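Local coordinates for legionella ubiquitin-specific protease A domain-containing protein (Legionella pneumophila subsp. pneumophila, PDB 5DGG), which is probably a cysteine protease acting on ubiquitin or ubiquitin-like substrates, from an intracellular bacterial pathogen, at residues P61-L69 / C132-K143. Residues are numbered along the deposited sequence; the frame is centred on the assembly and turned at random. Where two conformers were deposited one is given.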
ATOM      1  N   PRO A  61      -6.648   6.033  -8.215  1.00 32.22           N
ATOM      2  CA  PRO A  61      -6.823   4.799  -8.964  1.00 31.94           C
ATOM      3  C   PRO A  61      -5.871   4.816 -10.121  1.00 29.91           C
ATOM      4  O   PRO A  61      -5.034   5.723 -10.230  1.00 33.66           O
ATOM      5  CB  PRO A  61      -8.269   4.915  -9.429  1.00 34.66           C
ATOM      6  CG  PRO A  61      -8.369   6.359  -9.769  1.00 33.24           C
ATOM      7  CD  PRO A  61      -7.459   7.108  -8.810  1.00 34.68           C
ATOM      8  N   GLY A  62      -5.938   3.809 -10.970  1.00 30.90           N
ATOM      9  CA  GLY A  62      -5.029   3.773 -12.092  1.00 31.96           C
ATOM     10  C   GLY A  62      -3.643   3.278 -11.756  1.00 31.96           C
ATOM     11  O   GLY A  62      -3.473   2.105 -11.597  1.00 31.54           O
ATOM     12  N   HIS A  63      -2.666   4.188 -11.653  1.00 30.17           N
ATOM     13  CA  HIS A  63      -1.324   3.865 -11.262  1.00 29.91           C
ATOM     14  C   HIS A  63      -1.251   3.651  -9.716  1.00 27.31           C
ATOM     15  O   HIS A  63      -0.852   4.552  -9.002  1.00 25.63           O
ATOM     16  CB  HIS A  63      -0.413   5.025 -11.708  1.00 30.22           C
ATOM     17  CG  HIS A  63       1.056   4.762 -11.552  1.00 32.22           C
ATOM     18  ND1 HIS A  63       1.938   4.787 -12.615  1.00 32.60           N
ATOM     19  CD2 HIS A  63       1.793   4.422 -10.466  1.00 30.62           C
ATOM     20  CE1 HIS A  63       3.154   4.547 -12.175  1.00 33.23           C
ATOM     21  NE2 HIS A  63       3.090   4.304 -10.879  1.00 31.82           N
ATOM     22  N   TRP A  64      -1.634   2.466  -9.243  1.00 24.90           N
ATOM     23  CA  TRP A  64      -1.659   2.156  -7.816  1.00 24.83           C
ATOM     24  C   TRP A  64      -0.299   2.357  -7.191  1.00 24.08           C
ATOM     25  O   TRP A  64       0.730   2.032  -7.792  1.00 24.67           O
ATOM     26  CB  TRP A  64      -2.128   0.712  -7.580  1.00 25.65           C
ATOM     27  CG  TRP A  64      -3.594   0.546  -7.960  1.00 26.56           C
ATOM     28  CD1 TRP A  64      -4.095  -0.011  -9.115  1.00 27.21           C
ATOM     29  CD2 TRP A  64      -4.704   0.936  -7.185  1.00 25.09           C
ATOM     30  NE1 TRP A  64      -5.468   0.027  -9.105  1.00 27.93           N
ATOM     31  CE2 TRP A  64      -5.875   0.589  -7.923  1.00 27.96           C
ATOM     32  CE3 TRP A  64      -4.840   1.532  -5.941  1.00 25.15           C
ATOM     33  CZ2 TRP A  64      -7.157   0.851  -7.456  1.00 29.16           C
ATOM     34  CZ3 TRP A  64      -6.114   1.746  -5.454  1.00 28.25           C
ATOM     35  CH2 TRP A  64      -7.269   1.432  -6.227  1.00 26.80           C
ATOM     36  N   ARG A  65      -0.316   2.950  -6.010  1.00 22.26           N
ATOM     37  CA  ARG A  65       0.842   3.129  -5.174  1.00 21.51           C
ATOM     38  C   ARG A  65       0.520   2.723  -3.735  1.00 21.00           C
ATOM     39  O   ARG A  65      -0.639   2.583  -3.340  1.00 21.31           O
ATOM     40  CB  ARG A  65       1.305   4.595  -5.234  1.00 22.36           C
ATOM     41  CG  ARG A  65       1.843   5.037  -6.586  1.00 24.00           C
ATOM     42  CD  ARG A  65       2.224   6.509  -6.568  1.00 26.26           C
ATOM     43  NE  ARG A  65       2.635   6.977  -7.877  1.00 27.93           N
ATOM     44  CZ  ARG A  65       1.821   7.482  -8.814  1.00 29.01           C
ATOM     45  NH1 ARG A  65       0.524   7.619  -8.637  1.00 29.53           N
ATOM     46  NH2 ARG A  65       2.330   7.863  -9.957  1.00 31.74           N
ATOM     47  N   GLY A  66       1.551   2.490  -2.953  1.00 20.20           N
ATOM     48  CA  GLY A  66       1.374   2.097  -1.570  1.00 20.54           C
ATOM     49  C   GLY A  66       1.951   3.101  -0.603  1.00 19.83           C
ATOM     50  O   GLY A  66       2.973   3.719  -0.865  1.00 18.39           O
ATOM     51  N   VAL A  67       1.229   3.328   0.481  1.00 18.30           N
ATOM     52  CA  VAL A  67       1.654   4.175   1.546  1.00 18.68           C
ATOM     53  C   VAL A  67       1.757   3.359   2.822  1.00 19.10           C
ATOM     54  O   VAL A  67       0.765   2.701   3.225  1.00 19.68           O
ATOM     55  CB  VAL A  67       0.611   5.291   1.749  1.00 18.94           C
ATOM     56  CG1 VAL A  67       0.920   6.126   2.985  1.00 21.24           C
ATOM     57  CG2 VAL A  67       0.513   6.123   0.512  1.00 20.59           C
ATOM     58  N   TYR A  68       2.905   3.407   3.474  1.00 18.82           N
ATOM     59  CA  TYR A  68       3.180   2.620   4.691  1.00 20.13           C
ATOM     60  C   TYR A  68       3.677   3.519   5.797  1.00 19.95           C
ATOM     61  O   TYR A  68       4.794   4.062   5.719  1.00 20.70           O
ATOM     62  CB  TYR A  68       4.162   1.457   4.417  1.00 19.70           C
ATOM     63  CG  TYR A  68       3.762   0.741   3.188  1.00 19.36           C
ATOM     64  CD1 TYR A  68       2.849  -0.273   3.260  1.00 19.62           C
ATOM     65  CD2 TYR A  68       4.286   1.079   1.943  1.00 18.29           C
ATOM     66  CE1 TYR A  68       2.409  -0.909   2.135  1.00 19.16           C
ATOM     67  CE2 TYR A  68       3.851   0.458   0.811  1.00 18.77           C
ATOM     68  CZ  TYR A  68       2.897  -0.521   0.907  1.00 19.55           C
ATOM     69  OH  TYR A  68       2.471  -1.225  -0.202  1.00 19.83           O
ATOM     70  N   LEU A  69       2.840   3.683   6.818  1.00 19.40           N
ATOM     71  CA  LEU A  69       3.164   4.513   7.973  0.60 21.38           C
ATOM     72  C   LEU A  69       3.554   3.632   9.147  1.00 21.53           C
ATOM     73  O   LEU A  69       2.823   2.681   9.493  1.00 22.26           O
ATOM     74  CB  LEU A  69       1.956   5.396   8.365  0.60 22.46           C
ATOM     75  CG  LEU A  69       2.119   6.365   9.547  0.60 24.33           C
ATOM     76  CD1 LEU A  69       3.075   7.517   9.268  0.60 25.29           C
ATOM     77  CD2 LEU A  69       0.775   6.967   9.948  0.60 25.35           C
ATOM     78  N   CYS A 132       0.423  -2.043 -11.961  1.00 28.45           N
ATOM     79  CA  CYS A 132       0.754  -1.263 -10.769  1.00 27.03           C
ATOM     80  C   CYS A 132       0.005  -1.818  -9.563  1.00 24.69           C
ATOM     81  O   CYS A 132       0.547  -1.852  -8.504  1.00 24.42           O
ATOM     82  CB  CYS A 132       0.441   0.216 -10.963  1.00 29.14           C
ATOM     83  SG  CYS A 132       1.547   1.100 -12.088  1.00 32.09           S
ATOM     84  N   GLY A 133      -1.237  -2.249  -9.762  1.00 24.99           N
ATOM     85  CA  GLY A 133      -2.049  -2.889  -8.729  1.00 25.04           C
ATOM     86  C   GLY A 133      -1.409  -4.134  -8.174  1.00 25.85           C
ATOM     87  O   GLY A 133      -1.384  -4.357  -6.953  1.00 25.01           O
ATOM     88  N   ASP A 134      -0.926  -4.971  -9.099  1.00 26.80           N
ATOM     89  CA  ASP A 134      -0.289  -6.217  -8.755  1.00 27.93           C
ATOM     90  C   ASP A 134       0.946  -5.990  -7.899  1.00 25.63           C
ATOM     91  O   ASP A 134       1.146  -6.647  -6.860  1.00 25.19           O
ATOM     92  CB  ASP A 134       0.113  -6.974 -10.048  1.00 28.45           C
ATOM     93  CG  ASP A 134      -1.064  -7.134 -11.028  1.00 30.85           C
ATOM     94  OD1 ASP A 134      -1.528  -6.129 -11.656  1.00 30.51           O
ATOM     95  OD2 ASP A 134      -1.513  -8.295 -11.177  1.00 34.25           O
ATOM     96  N   PHE A 135       1.809  -5.115  -8.371  1.00 24.64           N
ATOM     97  CA  PHE A 135       2.980  -4.719  -7.588  1.00 24.96           C
ATOM     98  C   PHE A 135       2.595  -4.175  -6.222  1.00 23.83           C
ATOM     99  O   PHE A 135       3.213  -4.544  -5.223  1.00 24.38           O
ATOM    100  CB  PHE A 135       3.840  -3.673  -8.333  1.00 25.62           C
ATOM    101  CG  PHE A 135       4.793  -4.262  -9.369  1.00 25.38           C
ATOM    102  CD1 PHE A 135       6.072  -4.600  -9.021  1.00 25.77           C
ATOM    103  CD2 PHE A 135       4.407  -4.436 -10.697  1.00 26.25           C
ATOM    104  CE1 PHE A 135       6.945  -5.149  -9.948  1.00 25.98           C
ATOM    105  CE2 PHE A 135       5.262  -4.976 -11.639  1.00 25.71           C
ATOM    106  CZ  PHE A 135       6.537  -5.333 -11.262  1.00 27.09           C
ATOM    107  N   THR A 136       1.605  -3.285  -6.161  1.00 22.20           N
ATOM    108  CA  THR A 136       1.259  -2.659  -4.906  1.00 21.78           C
ATOM    109  C   THR A 136       0.660  -3.695  -3.920  1.00 23.59           C
ATOM    110  O   THR A 136       0.979  -3.679  -2.715  1.00 22.77           O
ATOM    111  CB  THR A 136       0.325  -1.427  -5.170  1.00 22.33           C
ATOM    112  OG1 THR A 136       1.088  -0.414  -5.843  1.00 22.01           O
ATOM    113  CG2 THR A 136      -0.196  -0.902  -3.882  1.00 21.58           C
ATOM    114  N   CYS A 137      -0.155  -4.623  -4.422  1.00 24.76           N
ATOM    115  CA  CYS A 137      -0.742  -5.666  -3.596  1.00 25.53           C
ATOM    116  C   CYS A 137       0.314  -6.585  -3.050  1.00 25.79           C
ATOM    117  O   CYS A 137       0.378  -6.877  -1.818  1.00 25.29           O
ATOM    118  CB  CYS A 137      -1.769  -6.486  -4.371  1.00 29.96           C
ATOM    119  SG  CYS A 137      -3.367  -5.693  -4.500  1.00 35.61           S
ATOM    120  N   ALA A 138       1.225  -6.997  -3.934  1.00 25.86           N
ATOM    121  CA  ALA A 138       2.271  -7.912  -3.524  1.00 25.00           C
ATOM    122  C   ALA A 138       3.253  -7.233  -2.578  1.00 25.04           C
ATOM    123  O   ALA A 138       3.710  -7.825  -1.593  1.00 24.02           O
ATOM    124  CB  ALA A 138       3.002  -8.470  -4.722  1.00 27.46           C
ATOM    125  N   TYR A 139       3.608  -5.996  -2.876  1.00 23.97           N
ATOM    126  CA  TYR A 139       4.497  -5.243  -1.972  1.00 23.70           C
ATOM    127  C   TYR A 139       3.881  -5.048  -0.562  1.00 23.32           C
ATOM    128  O   TYR A 139       4.611  -5.107   0.466  1.00 22.17           O
ATOM    129  CB  TYR A 139       4.972  -3.940  -2.629  1.00 22.20           C
ATOM    130  CG  TYR A 139       6.115  -3.227  -1.905  1.00 23.84           C
ATOM    131  CD1 TYR A 139       7.411  -3.581  -2.124  1.00 24.87           C
ATOM    132  CD2 TYR A 139       5.858  -2.186  -0.991  1.00 23.52           C
ATOM    133  CE1 TYR A 139       8.461  -2.991  -1.450  1.00 27.10           C
ATOM    134  CE2 TYR A 139       6.896  -1.542  -0.330  1.00 24.37           C
ATOM    135  CZ  TYR A 139       8.208  -1.958  -0.561  1.00 25.66           C
ATOM    136  OH  TYR A 139       9.275  -1.370   0.043  1.00 25.70           O
ATOM    137  N   SER A 140       2.555  -4.835  -0.535  1.00 22.91           N
ATOM    138  CA  SER A 140       1.838  -4.699   0.690  1.00 22.59           C
ATOM    139  C   SER A 140       1.895  -6.002   1.540  1.00 23.58           C
ATOM    140  O   SER A 140       1.986  -5.986   2.779  1.00 24.28           O
ATOM    141  CB  SER A 140       0.390  -4.272   0.407  1.00 23.29           C
ATOM    142  OG  SER A 140       0.349  -2.970  -0.181  1.00 21.20           O
ATOM    143  N   HIS A 141       1.767  -7.137   0.884  1.00 24.82           N
ATOM    144  CA  HIS A 141       2.000  -8.418   1.536  1.00 25.02           C
ATOM    145  C   HIS A 141       3.449  -8.517   2.069  1.00 25.37           C
ATOM    146  O   HIS A 141       3.672  -8.936   3.189  1.00 27.03           O
ATOM    147  CB  HIS A 141       1.668  -9.548   0.572  1.00 26.21           C
ATOM    148  CG  HIS A 141       0.200  -9.790   0.422  1.00 28.08           C
ATOM    149  ND1 HIS A 141      -0.516 -10.555   1.314  1.00 30.97           N
ATOM    150  CD2 HIS A 141      -0.698  -9.314  -0.461  1.00 28.42           C
ATOM    151  CE1 HIS A 141      -1.787 -10.568   0.965  1.00 31.62           C
ATOM    152  NE2 HIS A 141      -1.924  -9.824  -0.110  1.00 30.52           N
ATOM    153  N   LYS A 142       4.430  -8.116   1.272  1.00 26.04           N
ATOM    154  CA  LYS A 142       5.794  -8.109   1.725  1.00 27.51           C
ATOM    155  C   LYS A 142       5.947  -7.260   2.987  1.00 28.46           C
ATOM    156  O   LYS A 142       6.630  -7.680   3.951  1.00 25.19           O
ATOM    157  CB  LYS A 142       6.699  -7.565   0.641  1.00 30.80           C
ATOM    158  CG  LYS A 142       8.148  -7.424   1.097  1.00 33.87           C
ATOM    159  CD  LYS A 142       9.027  -6.761   0.052  1.00 39.19           C
ATOM    160  CE  LYS A 142      10.486  -7.088   0.388  1.00 44.23           C
ATOM    161  NZ  LYS A 142      11.421  -6.391  -0.519  1.00 47.49           N
ATOM    162  N   LYS A 143       5.315  -6.076   2.998  1.00 25.32           N
ATOM    163  CA  LYS A 143       5.380  -5.243   4.201  1.00 25.20           C
ATOM    164  C   LYS A 143       4.689  -5.873   5.413  1.00 24.39           C
ATOM    165  O   LYS A 143       5.144  -5.730   6.553  1.00 23.57           O
ATOM    166  CB  LYS A 143       4.833  -3.821   3.959  1.00 25.18           C
ATOM    167  CG  LYS A 143       5.561  -3.014   2.935  1.00 26.65           C
ATOM    168  CD  LYS A 143       7.032  -2.802   3.116  1.00 28.91           C
ATOM    169  CE  LYS A 143       7.420  -2.122   4.392  1.00 32.13           C
ATOM    170  NZ  LYS A 143       8.854  -1.654   4.263  1.00 35.89           N
TER
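Cys-132, in the first turn of the helix, sets its SG squarely over one face of the His-63 imidazole, 3.6 Å from the ring centroid and 2° off its normal. SG is almost equally far from all five ring atoms, so it points at neither nitrogen. On the opposite face lies the guanidinium of Arg-65, while His-63 NE2 is hydrogen-bonded to Asp-87, which also pairs with Arg-65. Cysteine at a helix start, histidine and aspartate together recall the Cys-His-Asp set of clan CA cysteine proteases, though here the thiol is stacked on the imidazole. Gly-133 follows, its CA 3.6 Å from CD1 of Trp-64, so backbone and indole pack directly. A turn later Thr-136 rests its methyl CG2 against the strand backbone, 3.6 Å from Arg-65 O.

Tyr-139 brings the CD2/CE2 edge of its ring to the face of Tyr-68 in an offset edge-to-face pair, planes at 62°. Beside it, Ser-140 OG takes a hydrogen bond from Tyr-68 OH at 2.7 Å, near the plane of the phenol. Keeping OG beside its own backbone N, Ser-140 donates in turn to Thr-136 O, a two-bond chain from phenol to helix backbone. At Lys-143, CG sits over a face of Tyr-68, 3.9 Å from the centroid, a CH-pi contact; the chain then bends twice and NZ reaches Glu-146 and Glu-84.

The axes of strand 65-69 and helix 132-143 come within 7.8 Å at an angle of 24°. Strand 65-70 is the middle one of the mixed sheet, between 54-60 and 81-86, and helix 132-146 packs on it with helices 8-14 and 156-165 alongside.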